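Local coordinates for protein 3-deoxy-d-manno-octulosonic-acid transferase (Acinetobacter baumannii, PDB 4BFC) that probably binds the CMP-Kdo donor through this C-terminal domain, for transfer of Kdo onto a lipid A precursor in lipopolysaccharide synthesis, at residues E86-C91 against T98-M103. Numbering follows the deposited sequence. Where two conformers were deposited one is given.
Sequences EVFEIC and THRRSM
Phe88 reaches from the helix to the strand and lays one ring face against Arg100, a flat aromatic surface that takes both a methylene and the guanidinium. With CG anti to the backbone N (chi1 -173°), the ring leans out from the helix and crosses the arginine chain at about a right angle. Arg100 CD sits over the ring, 4.0 Å from the Phe88 centroid, a CH-pi contact. Its chain then bends at chi3 and brings the guanidinium nearly parallel to the ring, the planes 17° apart. The resulting cation-pi stack is off-centre: Arg100 NH1 lies 3.5 Å from Phe88 CG, over the inner end of the ring. Arginine suits this place because its flat cation can stack while NE and NH2 reach salt-bridge partners, Asp117 and Asp85, which help fix its rotation. Branched Thr98 sets CG2 obliquely on the same ring, 3.8 Å from Phe88 CD1, while OG1 bonds Leu96 O. One turn on, Cys91, a small residue, stands where the two backbones come nearest, its CB 3.3 Å from Thr98 OG1. Segment 86-91 of helix 84-93 thus runs nearly antiparallel to strand 98-100, an outermost strand of the parallel sheet, the alpha-beta layering of a Rossmann-like domain, as in GT-B glycosyltransferases.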
loop_
_atom_site.group_PDB
_atom_site.type_symbol
_atom_site.label_atom_id
_atom_site.label_comp_id
_atom_site.label_asym_id
_atom_site.label_seq_id
_atom_site.Cartn_x
_atom_site.Cartn_y
_atom_site.Cartn_z
ATOM N N GLU A 86 3.197 -16.181 5.833
ATOM C CA GLU A 86 4.482 -16.264 5.090
ATOM C C GLU A 86 5.674 -16.146 6.023
ATOM O O GLU A 86 6.616 -16.939 5.946
ATOM C CB GLU A 86 4.577 -15.222 3.956
ATOM C CG GLU A 86 5.975 -14.991 3.368
ATOM C CD GLU A 86 6.482 -16.157 2.527
ATOM O OE1 GLU A 86 5.704 -17.144 2.283
ATOM O OE2 GLU A 86 7.684 -16.125 2.132
ATOM N N VAL A 87 5.629 -15.150 6.890
ATOM C CA VAL A 87 6.717 -14.928 7.835
ATOM C C VAL A 87 6.778 -16.066 8.876
ATOM O O VAL A 87 7.884 -16.486 9.193
ATOM C CB VAL A 87 6.585 -13.544 8.432
ATOM C CG1 VAL A 87 7.663 -13.312 9.510
ATOM C CG2 VAL A 87 6.710 -12.472 7.345
ATOM N N PHE A 88 5.613 -16.590 9.354
ATOM C CA PHE A 88 5.641 -17.766 10.196
ATOM C C PHE A 88 6.446 -18.876 9.486
ATOM O O PHE A 88 7.361 -19.471 10.125
ATOM C CB PHE A 88 4.230 -18.214 10.600
ATOM C CG PHE A 88 4.272 -19.339 11.610
ATOM C CD1 PHE A 88 4.724 -19.086 12.905
ATOM C CD2 PHE A 88 3.884 -20.634 11.241
ATOM C CE1 PHE A 88 4.765 -20.098 13.855
ATOM C CE2 PHE A 88 3.934 -21.658 12.175
ATOM C CZ PHE A 88 4.390 -21.393 13.482
ATOM N N GLU A 89 6.169 -19.130 8.209
ATOM C CA GLU A 89 6.936 -20.147 7.462
ATOM C C GLU A 89 8.446 -19.896 7.376
ATOM O O GLU A 89 9.239 -20.838 7.438
ATOM C CB GLU A 89 6.380 -20.408 6.089
ATOM C CG GLU A 89 4.998 -20.979 6.094
ATOM C CD GLU A 89 4.935 -22.274 6.859
ATOM O OE1 GLU A 89 5.723 -23.198 6.557
ATOM O OE2 GLU A 89 4.108 -22.343 7.790
ATOM N N ILE A 90 8.839 -18.638 7.220
ATOM C CA ILE A 90 10.255 -18.219 7.238
ATOM C C ILE A 90 10.886 -18.627 8.558
ATOM O O ILE A 90 11.986 -19.205 8.578
ATOM C CB ILE A 90 10.387 -16.703 6.983
ATOM C CG1 ILE A 90 9.966 -16.365 5.547
ATOM C CG2 ILE A 90 11.795 -16.197 7.308
ATOM C CD1 ILE A 90 9.821 -14.848 5.266
ATOM N N CYS A 91 10.187 -18.334 9.662
ATOM C CA CYS A 91 10.675 -18.640 11.034
ATOM C C CYS A 91 10.811 -20.146 11.227
ATOM O O CYS A 91 11.829 -20.619 11.747
ATOM C CB CYS A 91 9.675 -18.072 12.048
ATOM S SG CYS A 91 9.663 -16.274 12.069
ATOM N N THR A 98 8.922 -20.465 17.579
ATOM C CA THR A 98 8.134 -19.254 17.227
ATOM C C THR A 98 6.709 -19.338 17.780
ATOM O O THR A 98 6.030 -20.363 17.564
ATOM C CB THR A 98 8.070 -19.130 15.696
ATOM O OG1 THR A 98 9.391 -19.212 15.133
ATOM C CG2 THR A 98 7.388 -17.755 15.195
ATOM N N HIS A 99 6.326 -18.343 18.563
ATOM C CA HIS A 99 4.986 -18.184 19.121
ATOM C C HIS A 99 4.322 -17.005 18.489
ATOM O O HIS A 99 4.994 -16.071 17.940
ATOM C CB HIS A 99 5.065 -18.107 20.634
ATOM C CG HIS A 99 5.667 -19.349 21.222
ATOM N ND1 HIS A 99 5.144 -20.596 21.007
ATOM C CD2 HIS A 99 6.853 -19.534 21.912
ATOM C CE1 HIS A 99 5.957 -21.512 21.606
ATOM N NE2 HIS A 99 6.990 -20.861 22.142
ATOM N N ARG A 100 2.992 -17.064 18.447
ATOM C CA ARG A 100 2.179 -16.099 17.637
ATOM C C ARG A 100 1.140 -15.336 18.427
ATOM O O ARG A 100 0.325 -15.927 19.166
ATOM C CB ARG A 100 1.449 -16.827 16.485
ATOM C CG ARG A 100 2.317 -17.646 15.563
ATOM C CD ARG A 100 1.473 -18.317 14.509
ATOM N NE ARG A 100 1.090 -17.327 13.510
ATOM C CZ ARG A 100 0.805 -17.611 12.206
ATOM N NH1 ARG A 100 0.827 -18.863 11.727
ATOM N NH2 ARG A 100 0.542 -16.603 11.342
ATOM N N ARG A 101 1.151 -14.011 18.342
ATOM C CA ARG A 101 0.158 -13.190 18.974
ATOM C C ARG A 101 -1.244 -13.622 18.485
ATOM O O ARG A 101 -2.175 -13.652 19.278
ATOM C CB ARG A 101 0.411 -11.698 18.590
ATOM C CG ARG A 101 -0.563 -10.685 19.144
ATOM C CD ARG A 101 -0.544 -10.672 20.673
ATOM N NE ARG A 101 -1.082 -9.435 21.173
ATOM C CZ ARG A 101 -1.204 -9.173 22.470
ATOM N NH1 ARG A 101 -0.881 -10.116 23.342
ATOM N NH2 ARG A 101 -1.679 -7.997 22.853
ATOM N N SER A 102 -1.367 -13.956 17.205
ATOM C CA SER A 102 -2.717 -14.302 16.674
ATOM C C SER A 102 -3.340 -15.527 17.294
ATOM O O SER A 102 -4.568 -15.720 17.138
ATOM C CB SER A 102 -2.671 -14.516 15.176
ATOM O OG SER A 102 -1.952 -15.645 14.764
ATOM N N MET A 103 -2.501 -16.359 17.925
ATOM C CA MET A 103 -2.979 -17.577 18.610
ATOM C C MET A 103 -3.080 -17.388 20.120
ATOM O O MET A 103 -3.214 -18.374 20.894
ATOM C CB MET A 103 -2.074 -18.738 18.287
ATOM C CG MET A 103 -1.994 -19.066 16.816
ATOM S SD MET A 103 -0.819 -20.377 16.570
ATOM C CE MET A 103 -1.313 -21.653 17.755
#